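Local atomic coordinates of type I polyketide synthase PikAII (Streptomyces venezuelae, PDB entry 3QP9), a protein that serves as a C2-type ketoreductase domain of a modular polyketide synthase, a type thought to epimerise the polyketide intermediate rather than reduce its ketone. Residues 119-124 against 128-133; 157-162 against 174-179; 371-376 against 413-418. One frame throughout, in Å; residues are numbered along the deposited sequence.

Contact 1 of 3, residues 119-124 against 128-133; sequences SAHPGH and FTRGTG
H121 and F128 both place CG trans to the backbone N (chi1 -178° in each), which sets their side chains next to each other and pointing the same way. The F128 edge is thereby turned toward the imidazole face in an offset edge-to-face pair, with centroids 5.8 Å apart and planes at 77°. H121 CB meets the F128 rim near its plane, 3.9 Å from F128 CE2, and H124 CB lies near F128 CD2. R130, extended from CG to NE, crosses H121 at about a right angle. Its NE donates in the guanidinium plane to A120 O at 2.9 Å (N-H...O 161°), and P122 CD lies over one guanidinium face, 4.0 Å above the plane and toward its rim. The backbone amide of the same residue, R130 N, donates to S119 O at 2.9 Å. This joins the loop after strand 109-112 to the start of helix 130-144, whose N-cap is T129; T129 N donates to T132 OG1. D117 takes up both hydroxyls, S119 OG through its carboxylate and T129 OG1 through its carbonyl. Two successive loop carbonyls thus receive R130 donors, and the side chain's charge probably strengthens the bond to A120 O.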
ATOM      1  N   SER A 119     -13.820   1.660  11.613  1.00 41.78           N
ATOM      2  CA  SER A 119     -14.071   0.881  12.819  1.00 42.94           C
ATOM      3  C   SER A 119     -13.362  -0.454  12.775  1.00 41.57           C
ATOM      4  O   SER A 119     -13.163  -1.020  11.727  1.00 40.45           O
ATOM      5  CB  SER A 119     -15.600   0.678  13.020  1.00 42.68           C
ATOM      6  OG  SER A 119     -16.094  -0.199  12.034  1.00 46.66           O
ATOM      7  N   ALA A 120     -13.006  -0.958  13.945  1.00 42.70           N
ATOM      8  CA  ALA A 120     -12.517  -2.339  14.095  1.00 44.86           C
ATOM      9  C   ALA A 120     -13.482  -3.436  13.666  1.00 46.49           C
ATOM     10  O   ALA A 120     -14.699  -3.386  13.913  1.00 46.82           O
ATOM     11  CB  ALA A 120     -12.083  -2.603  15.545  1.00 45.61           C
ATOM     12  N   HIS A 121     -12.930  -4.444  13.025  1.00 47.65           N
ATOM     13  CA  HIS A 121     -13.721  -5.613  12.676  1.00 49.46           C
ATOM     14  C   HIS A 121     -13.523  -6.674  13.756  1.00 50.63           C
ATOM     15  O   HIS A 121     -12.383  -6.972  14.126  1.00 50.52           O
ATOM     16  CB  HIS A 121     -13.323  -6.129  11.313  1.00 48.81           C
ATOM     17  CG  HIS A 121     -14.114  -7.303  10.851  1.00 51.84           C
ATOM     18  ND1 HIS A 121     -15.082  -7.208   9.873  1.00 54.66           N
ATOM     19  CD2 HIS A 121     -14.048  -8.611  11.190  1.00 54.73           C
ATOM     20  CE1 HIS A 121     -15.592  -8.408   9.642  1.00 56.22           C
ATOM     21  NE2 HIS A 121     -14.985  -9.275  10.433  1.00 57.10           N
ATOM     22  N   PRO A 122     -14.647  -7.280  14.228  1.00 51.05           N
ATOM     23  CA  PRO A 122     -14.679  -8.246  15.338  1.00 50.89           C
ATOM     24  C   PRO A 122     -13.704  -9.415  15.160  1.00 49.84           C
ATOM     25  O   PRO A 122     -13.127  -9.906  16.125  1.00 50.35           O
ATOM     26  CB  PRO A 122     -16.134  -8.775  15.320  1.00 51.56           C
ATOM     27  CG  PRO A 122     -16.925  -7.728  14.641  1.00 52.43           C
ATOM     28  CD  PRO A 122     -15.980  -7.106  13.613  1.00 50.79           C
ATOM     29  N   GLY A 123     -13.506  -9.880  13.940  1.00 48.23           N
ATOM     30  CA  GLY A 123     -12.656 -11.063  13.822  1.00 47.38           C
ATOM     31  C   GLY A 123     -11.153 -10.772  13.770  1.00 45.82           C
ATOM     32  O   GLY A 123     -10.379 -11.699  13.662  1.00 44.91           O
ATOM     33  N   HIS A 124     -10.744  -9.495  13.819  1.00 44.86           N
ATOM     34  CA  HIS A 124      -9.415  -9.142  13.265  1.00 43.46           C
ATOM     35  C   HIS A 124      -8.756  -7.920  13.902  1.00 41.29           C
ATOM     36  O   HIS A 124      -9.445  -6.993  14.261  1.00 41.07           O
ATOM     37  CB  HIS A 124      -9.515  -8.960  11.751  1.00 42.71           C
ATOM     38  CG  HIS A 124      -9.934 -10.208  11.007  1.00 45.82           C
ATOM     39  ND1 HIS A 124     -11.201 -10.370  10.478  1.00 46.34           N
ATOM     40  CD2 HIS A 124      -9.247 -11.327  10.678  1.00 43.05           C
ATOM     41  CE1 HIS A 124     -11.283 -11.542   9.876  1.00 45.04           C
ATOM     42  NE2 HIS A 124     -10.111 -12.141   9.978  1.00 48.40           N
ATOM     43  N   PHE A 128      -6.502  -3.606   9.696  1.00 35.00           N
ATOM     44  CA  PHE A 128      -7.722  -4.010   8.943  1.00 36.28           C
ATOM     45  C   PHE A 128      -8.938  -3.333   9.575  1.00 36.17           C
ATOM     46  O   PHE A 128      -9.071  -3.341  10.813  1.00 36.76           O
ATOM     47  CB  PHE A 128      -7.899  -5.524   8.945  1.00 37.47           C
ATOM     48  CG  PHE A 128      -9.096  -5.977   8.149  1.00 39.13           C
ATOM     49  CD1 PHE A 128      -8.985  -6.177   6.774  1.00 36.78           C
ATOM     50  CD2 PHE A 128     -10.306  -6.227   8.774  1.00 36.50           C
ATOM     51  CE1 PHE A 128     -10.080  -6.612   6.007  1.00 37.68           C
ATOM     52  CE2 PHE A 128     -11.399  -6.657   8.001  1.00 40.32           C
ATOM     53  CZ  PHE A 128     -11.274  -6.822   6.614  1.00 38.23           C
ATOM     54  N   THR A 129      -9.770  -2.670   8.762  1.00 35.57           N
ATOM     55  CA  THR A 129     -11.024  -2.014   9.274  1.00 36.73           C
ATOM     56  C   THR A 129     -12.256  -2.588   8.595  1.00 35.63           C
ATOM     57  O   THR A 129     -12.132  -3.365   7.634  1.00 35.46           O
ATOM     58  CB  THR A 129     -11.069  -0.448   9.097  1.00 36.18           C
ATOM     59  OG1 THR A 129     -11.360  -0.096   7.745  1.00 36.47           O
ATOM     60  CG2 THR A 129      -9.783   0.247   9.562  1.00 38.20           C
ATOM     61  N   ARG A 130     -13.449  -2.231   9.077  1.00 37.01           N
ATOM     62  CA  ARG A 130     -14.671  -2.803   8.479  1.00 37.66           C
ATOM     63  C   ARG A 130     -14.806  -2.309   7.046  1.00 37.33           C
ATOM     64  O   ARG A 130     -15.213  -3.043   6.147  1.00 36.00           O
ATOM     65  CB  ARG A 130     -15.873  -2.410   9.302  1.00 39.22           C
ATOM     66  CG  ARG A 130     -16.004  -3.231  10.615  1.00 42.50           C
ATOM     67  CD  ARG A 130     -17.380  -2.955  11.299  1.00 48.91           C
ATOM     68  NE  ARG A 130     -17.345  -3.120  12.771  1.00 56.91           N
ATOM     69  CZ  ARG A 130     -18.399  -3.408  13.547  1.00 57.34           C
ATOM     70  NH1 ARG A 130     -18.241  -3.538  14.861  1.00 55.57           N
ATOM     71  NH2 ARG A 130     -19.601  -3.574  13.019  1.00 54.50           N
ATOM     72  N   GLY A 131     -14.426  -1.044   6.849  1.00 36.36           N
ATOM     73  CA  GLY A 131     -14.348  -0.435   5.499  1.00 36.01           C
ATOM     74  C   GLY A 131     -13.456  -1.159   4.502  1.00 36.10           C
ATOM     75  O   GLY A 131     -13.779  -1.184   3.323  1.00 36.02           O
ATOM     76  N   THR A 132     -12.333  -1.715   4.967  1.00 35.03           N
ATOM     77  CA  THR A 132     -11.461  -2.546   4.136  1.00 35.54           C
ATOM     78  C   THR A 132     -12.211  -3.802   3.580  1.00 35.81           C
ATOM     79  O   THR A 132     -12.161  -4.093   2.360  1.00 34.59           O
ATOM     80  CB  THR A 132     -10.208  -3.011   4.907  1.00 35.34           C
ATOM     81  OG1 THR A 132      -9.719  -1.964   5.787  1.00 33.83           O
ATOM     82  CG2 THR A 132      -9.073  -3.380   3.938  1.00 36.48           C
ATOM     83  N   GLY A 133     -12.820  -4.557   4.503  1.00 35.12           N
ATOM     84  CA  GLY A 133     -13.629  -5.771   4.170  1.00 36.88           C
ATOM     85  C   GLY A 133     -14.790  -5.411   3.288  1.00 36.63           C
ATOM     86  O   GLY A 133     -14.964  -5.997   2.234  1.00 38.98           O
TER

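Contact 2 of 3, residues 157-162 against 174-179; sequences GAVSVG and MVWGMG
This is an apolar contact, V159 in a CH-pi contact on the indole of W176 with the A158 methyl beside it, in the N-terminal, Rossmann-like half of the chain. The assignment of the fold rests on topology: strands 77-83, 51-57, 109-112, 151-156 and 190-196 lie side by side and parallel, in the order 2-1-3-4-5 when numbered along the chain from 51-57. Residues 157-162 leave the carboxyl end of strand 151-156, and helix 170-185, which carries W176, follows. The loop turns at G157, whose positive phi of 72° starts the departure and whose backbone is bonded to T168 and S169. The evidence for CH-pi is direct. V159 CG1 sits 4.2 Å from the centroid of the five-membered ring, 15° off its normal, and is nearly equidistant from W176 CD2 and CE2. The valine puts this methyl opposite its carbonyl carbon and beside its N (chi1 -59°), and its side chain crosses that of W176 at about a right angle. W176 likewise sets CG opposite its carbonyl carbon and beside its N, which sends the indole toward the loop. NE1 is hydrogen-bonded to T155 OG1, on strand 151-156, so the buried indole is held at its polar atom as well as packed on a face. L193, D195 and Q220 also touch the ring, and D195 OD2 accepts from A158 N, fixing the loop backbone beside it. A158 contributes its methyl alone, CB lying obliquely to the indole at 4.0 Å from W176 NE1.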
ATOM      1  N   GLY A 157      -7.575  11.458   3.352  1.00 28.54           N
ATOM      2  CA  GLY A 157      -6.317  11.311   4.134  1.00 27.36           C
ATOM      3  C   GLY A 157      -5.490  10.059   3.780  1.00 27.97           C
ATOM      4  O   GLY A 157      -4.603   9.696   4.520  1.00 29.34           O
ATOM      5  N   ALA A 158      -5.815   9.364   2.695  1.00 26.09           N
ATOM      6  CA  ALA A 158      -5.114   8.152   2.354  1.00 26.30           C
ATOM      7  C   ALA A 158      -3.722   8.273   1.645  1.00 24.66           C
ATOM      8  O   ALA A 158      -2.929   7.304   1.665  1.00 23.38           O
ATOM      9  CB  ALA A 158      -6.054   7.162   1.600  1.00 24.96           C
ATOM     10  N   VAL A 159      -3.466   9.373   0.956  1.00 23.89           N
ATOM     11  CA  VAL A 159      -2.207   9.504   0.187  1.00 24.85           C
ATOM     12  C   VAL A 159      -1.635  10.884   0.529  1.00 25.34           C
ATOM     13  O   VAL A 159      -2.358  11.787   0.921  1.00 28.29           O
ATOM     14  CB  VAL A 159      -2.355   9.390  -1.289  1.00 22.25           C
ATOM     15  CG1 VAL A 159      -3.025   7.925  -1.686  1.00 22.55           C
ATOM     16  CG2 VAL A 159      -3.266  10.559  -1.812  1.00 25.36           C
ATOM     17  N   SER A 160      -0.358  11.009   0.338  1.00 25.23           N
ATOM     18  CA  SER A 160       0.374  12.297   0.484  1.00 27.60           C
ATOM     19  C   SER A 160       0.829  12.799  -0.903  1.00 26.03           C
ATOM     20  O   SER A 160       1.564  12.103  -1.566  1.00 26.42           O
ATOM     21  CB  SER A 160       1.625  12.049   1.305  1.00 27.68           C
ATOM     22  OG  SER A 160       2.452  13.235   1.263  1.00 28.29           O
ATOM     23  N   VAL A 161       0.454  13.987  -1.309  1.00 26.76           N
ATOM     24  CA  VAL A 161       0.809  14.497  -2.653  1.00 28.21           C
ATOM     25  C   VAL A 161       2.159  15.196  -2.608  1.00 30.04           C
ATOM     26  O   VAL A 161       2.783  15.567  -3.649  1.00 31.24           O
ATOM     27  CB  VAL A 161      -0.241  15.436  -3.236  1.00 26.62           C
ATOM     28  CG1 VAL A 161      -1.621  14.675  -3.375  1.00 26.23           C
ATOM     29  CG2 VAL A 161      -0.382  16.838  -2.564  1.00 25.14           C
ATOM     30  N   GLY A 162       2.623  15.386  -1.412  1.00 31.30           N
ATOM     31  CA  GLY A 162       3.965  16.008  -1.294  1.00 34.86           C
ATOM     32  C   GLY A 162       4.285  16.465   0.066  1.00 37.53           C
ATOM     33  O   GLY A 162       3.714  15.971   1.055  1.00 35.95           O
ATOM     34  N   MET A 174      -5.110   1.238   2.159  1.00 27.13           N
ATOM     35  CA  MET A 174      -5.234  -0.230   1.789  1.00 28.11           C
ATOM     36  C   MET A 174      -6.290  -0.418   0.726  1.00 28.64           C
ATOM     37  O   MET A 174      -6.195  -1.317  -0.105  1.00 28.82           O
ATOM     38  CB  MET A 174      -5.571  -1.138   2.982  1.00 29.01           C
ATOM     39  CG  MET A 174      -4.544  -0.973   4.075  1.00 31.18           C
ATOM     40  SD  MET A 174      -4.469  -2.288   5.272  1.00 37.18           S
ATOM     41  CE  MET A 174      -5.961  -1.843   6.184  1.00 31.54           C
ATOM     42  N   VAL A 175      -7.295   0.448   0.703  1.00 28.00           N
ATOM     43  CA  VAL A 175      -8.220   0.414  -0.406  1.00 27.89           C
ATOM     44  C   VAL A 175      -7.579   0.811  -1.742  1.00 26.40           C
ATOM     45  O   VAL A 175      -7.890   0.245  -2.801  1.00 26.08           O
ATOM     46  CB  VAL A 175      -9.405   1.293  -0.097  1.00 30.18           C
ATOM     47  CG1 VAL A 175     -10.199   1.575  -1.375  1.00 32.95           C
ATOM     48  CG2 VAL A 175     -10.202   0.603   0.981  1.00 29.97           C
ATOM     49  N   TRP A 176      -6.661   1.750  -1.701  1.00 22.70           N
ATOM     50  CA  TRP A 176      -5.896   2.109  -2.919  1.00 23.40           C
ATOM     51  C   TRP A 176      -5.095   0.917  -3.362  1.00 23.50           C
ATOM     52  O   TRP A 176      -4.999   0.614  -4.575  1.00 24.61           O
ATOM     53  CB  TRP A 176      -4.939   3.336  -2.697  1.00 21.69           C
ATOM     54  CG  TRP A 176      -5.709   4.665  -2.738  1.00 23.10           C
ATOM     55  CD1 TRP A 176      -6.654   5.097  -1.809  1.00 23.62           C
ATOM     56  CD2 TRP A 176      -5.700   5.667  -3.752  1.00 19.88           C
ATOM     57  NE1 TRP A 176      -7.154   6.287  -2.167  1.00 26.13           N
ATOM     58  CE2 TRP A 176      -6.602   6.667  -3.348  1.00 24.15           C
ATOM     59  CE3 TRP A 176      -4.992   5.826  -4.980  1.00 19.15           C
ATOM     60  CZ2 TRP A 176      -6.854   7.826  -4.105  1.00 27.79           C
ATOM     61  CZ3 TRP A 176      -5.202   6.969  -5.685  1.00 20.78           C
ATOM     62  CH2 TRP A 176      -6.146   7.974  -5.271  1.00 22.35           C
ATOM     63  N   GLY A 177      -4.452   0.234  -2.430  1.00 24.50           N
ATOM     64  CA  GLY A 177      -3.608  -0.891  -2.877  1.00 24.61           C
ATOM     65  C   GLY A 177      -4.447  -1.963  -3.557  1.00 26.46           C
ATOM     66  O   GLY A 177      -4.100  -2.499  -4.633  1.00 26.50           O
ATOM     67  N   MET A 178      -5.567  -2.309  -2.906  1.00 26.65           N
ATOM     68  CA  MET A 178      -6.417  -3.362  -3.471  1.00 27.66           C
ATOM     69  C   MET A 178      -7.090  -2.875  -4.770  1.00 27.74           C
ATOM     70  O   MET A 178      -7.220  -3.659  -5.725  1.00 29.49           O
ATOM     71  CB  MET A 178      -7.512  -3.694  -2.454  1.00 28.72           C
ATOM     72  CG  MET A 178      -8.485  -4.787  -2.946  1.00 34.65           C
ATOM     73  SD  MET A 178      -9.509  -5.067  -1.467  1.00 43.86           S
ATOM     74  CE  MET A 178     -10.716  -3.826  -1.792  1.00 41.68           C
ATOM     75  N   GLY A 179      -7.497  -1.601  -4.771  1.00 26.15           N
ATOM     76  CA  GLY A 179      -8.148  -0.923  -5.942  1.00 25.68           C
ATOM     77  C   GLY A 179      -7.351  -0.960  -7.214  1.00 25.93           C
ATOM     78  O   GLY A 179      -7.907  -1.199  -8.305  1.00 27.67           O
TER

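Contact 3 of 3, residues 371-376 against 413-418; sequences TAKATA and GAYAAG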
ATOM      1  N   THR A 371      -2.952  -8.517   8.169  1.00 36.66           N
ATOM      2  CA  THR A 371      -2.375  -8.724   9.505  1.00 36.29           C
ATOM      3  C   THR A 371      -0.919  -9.174   9.355  1.00 36.20           C
ATOM      4  O   THR A 371      -0.030  -8.572   9.943  1.00 34.09           O
ATOM      5  CB  THR A 371      -3.230  -9.675  10.387  1.00 38.52           C
ATOM      6  OG1 THR A 371      -4.565  -9.147  10.480  1.00 36.23           O
ATOM      7  CG2 THR A 371      -2.572  -9.793  11.807  1.00 39.07           C
ATOM      8  N   ALA A 372      -0.672 -10.180   8.518  1.00 35.96           N
ATOM      9  CA  ALA A 372       0.692 -10.663   8.325  1.00 35.15           C
ATOM     10  C   ALA A 372       1.665  -9.606   7.799  1.00 34.33           C
ATOM     11  O   ALA A 372       2.879  -9.711   8.073  1.00 33.84           O
ATOM     12  CB  ALA A 372       0.692 -11.864   7.407  1.00 35.59           C
ATOM     13  N   LYS A 373       1.170  -8.638   7.009  1.00 33.47           N
ATOM     14  CA  LYS A 373       2.069  -7.671   6.370  1.00 31.48           C
ATOM     15  C   LYS A 373       2.187  -6.370   7.155  1.00 30.95           C
ATOM     16  O   LYS A 373       3.249  -5.715   7.198  1.00 29.75           O
ATOM     17  CB  LYS A 373       1.696  -7.368   4.909  1.00 33.27           C
ATOM     18  CG  LYS A 373       1.969  -8.430   3.854  1.00 33.66           C
ATOM     19  CD  LYS A 373       3.318  -9.136   3.939  1.00 36.96           C
ATOM     20  CE  LYS A 373       4.315  -8.650   2.924  1.00 37.21           C
ATOM     21  NZ  LYS A 373       5.521  -9.532   2.894  1.00 32.48           N
ATOM     22  N   ALA A 374       1.127  -6.022   7.830  1.00 30.09           N
ATOM     23  CA  ALA A 374       1.036  -4.685   8.446  1.00 30.89           C
ATOM     24  C   ALA A 374       0.881  -4.544   9.959  1.00 29.07           C
ATOM     25  O   ALA A 374       1.204  -3.483  10.499  1.00 28.84           O
ATOM     26  CB  ALA A 374      -0.092  -3.904   7.760  1.00 31.25           C
ATOM     27  N   THR A 375       0.337  -5.518  10.655  1.00 28.99           N
ATOM     28  CA  THR A 375       0.043  -5.330  12.117  1.00 29.90           C
ATOM     29  C   THR A 375       1.300  -5.147  12.995  1.00 30.12           C
ATOM     30  O   THR A 375       1.328  -4.284  13.964  1.00 29.53           O
ATOM     31  CB  THR A 375      -0.827  -6.477  12.671  1.00 31.02           C
ATOM     32  OG1 THR A 375      -2.122  -6.372  12.033  1.00 30.94           O
ATOM     33  CG2 THR A 375      -1.007  -6.356  14.208  1.00 32.12           C
ATOM     34  N   ALA A 376       2.308  -5.962  12.725  1.00 29.00           N
ATOM     35  CA  ALA A 376       3.564  -5.753  13.472  1.00 30.34           C
ATOM     36  C   ALA A 376       4.181  -4.356  13.250  1.00 29.27           C
ATOM     37  O   ALA A 376       4.742  -3.723  14.157  1.00 30.24           O
ATOM     38  CB  ALA A 376       4.537  -6.902  13.187  1.00 30.22           C
ATOM     39  N   GLY A 413      -4.138  -8.805  -4.786  1.00 34.58           N
ATOM     40  CA  GLY A 413      -5.047  -7.839  -4.154  1.00 34.09           C
ATOM     41  C   GLY A 413      -4.772  -7.621  -2.651  1.00 33.19           C
ATOM     42  O   GLY A 413      -4.633  -6.523  -2.165  1.00 30.55           O
ATOM     43  N   ALA A 414      -4.832  -8.718  -1.920  1.00 33.63           N
ATOM     44  CA  ALA A 414      -4.574  -8.740  -0.494  1.00 33.22           C
ATOM     45  C   ALA A 414      -3.160  -8.288  -0.167  1.00 32.76           C
ATOM     46  O   ALA A 414      -2.938  -7.583   0.799  1.00 30.74           O
ATOM     47  CB  ALA A 414      -4.769 -10.221   0.008  1.00 31.84           C
ATOM     48  N   TYR A 415      -2.186  -8.803  -0.915  1.00 32.85           N
ATOM     49  CA  TYR A 415      -0.744  -8.441  -0.711  1.00 33.05           C
ATOM     50  C   TYR A 415      -0.557  -6.932  -0.875  1.00 30.66           C
ATOM     51  O   TYR A 415       0.053  -6.296  -0.041  1.00 30.32           O
ATOM     52  CB  TYR A 415       0.053  -9.265  -1.723  1.00 34.36           C
ATOM     53  CG  TYR A 415       1.529  -9.158  -1.680  1.00 39.34           C
ATOM     54  CD1 TYR A 415       2.223  -8.816  -0.508  1.00 41.82           C
ATOM     55  CD2 TYR A 415       2.256  -9.405  -2.843  1.00 43.69           C
ATOM     56  CE1 TYR A 415       3.651  -8.729  -0.523  1.00 44.66           C
ATOM     57  CE2 TYR A 415       3.621  -9.320  -2.870  1.00 45.37           C
ATOM     58  CZ  TYR A 415       4.324  -9.001  -1.723  1.00 45.97           C
ATOM     59  OH  TYR A 415       5.714  -8.963  -1.859  1.00 48.61           O
ATOM     60  N   ALA A 416      -1.202  -6.331  -1.890  1.00 30.98           N
ATOM     61  CA  ALA A 416      -1.184  -4.888  -2.112  1.00 28.38           C
ATOM     62  C   ALA A 416      -1.876  -4.044  -1.027  1.00 28.70           C
ATOM     63  O   ALA A 416      -1.344  -3.011  -0.582  1.00 28.09           O
ATOM     64  CB  ALA A 416      -1.790  -4.574  -3.499  1.00 29.04           C
ATOM     65  N   ALA A 417      -3.058  -4.468  -0.579  1.00 28.79           N
ATOM     66  CA  ALA A 417      -3.671  -3.834   0.581  1.00 28.64           C
ATOM     67  C   ALA A 417      -2.708  -3.712   1.780  1.00 27.98           C
ATOM     68  O   ALA A 417      -2.546  -2.622   2.342  1.00 27.50           O
ATOM     69  CB  ALA A 417      -5.014  -4.614   0.998  1.00 29.72           C
ATOM     70  N   GLY A 418      -2.094  -4.841   2.196  1.00 29.06           N
ATOM     71  CA  GLY A 418      -1.309  -4.845   3.447  1.00 24.45           C
ATOM     72  C   GLY A 418      -0.034  -4.002   3.295  1.00 24.99           C
ATOM     73  O   GLY A 418       0.363  -3.285   4.170  1.00 23.69           O
TER
HETATM   74  O   HOH W   1       6.085 -10.794   0.446  1.00 45.51           O
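Segments 371-376 and 413-418 run almost parallel, their axes 4° apart with a closest approach of 8.7 Å, and the backbones come nearest where K373 CA lies 5.3 Å from G418 CA. There G418 presents main chain alone: K373 CB packs 4.1 Å from G418 C, and A374 CB is 3.7 Å from G418 O. A wider pi-type turn at 371-375 includes both K373 and A374. Further out, the lysine chain bends at chi2 (-44°) and chi3 (-103°), carrying its end to the phenol of Y415, where K373 CE approaches the ring edge, near its plane, at 3.5 Å from Y415 CE1. Both helices belong to the KR domain, a short-chain dehydrogenase/reductase fold, and the positions of Y415 and K373 are consistent with the tyrosine and lysine of the active site in reductive relatives; whether the pair works in that way in this C2-type domain is not established by the geometry. One water spans the two polar ends. It accepts from K373 NZ at 2.8 Å and makes a weak bond to Y415 OH. From outside the two helices, K373 NZ is also hydrogen-bonded to P351 O and, weakly, to P350 O.

Contacts 2 and 3 lie nearer the chain centre and are buried, whereas contact 1, centred about 17 Å from it, is only partly so. The chemistry follows: direct hydrogen bonds to carbonyls carry contact 1, one valine methyl sits over an indole face with an alanine methyl beside it in contact 2, and contact 3 combines side chains packed on a glycine backbone with a water bridge. Helix 170-185 connects them. Its M174 CE touches F128 CA of contact 1 at 3.9 Å, and M174 CG packs on A417 O of contact 3. Contacts 1 and 3 do not touch, yet F128 and H124 rest on helix 363-386. The N-terminal half thus packs against the KR helices.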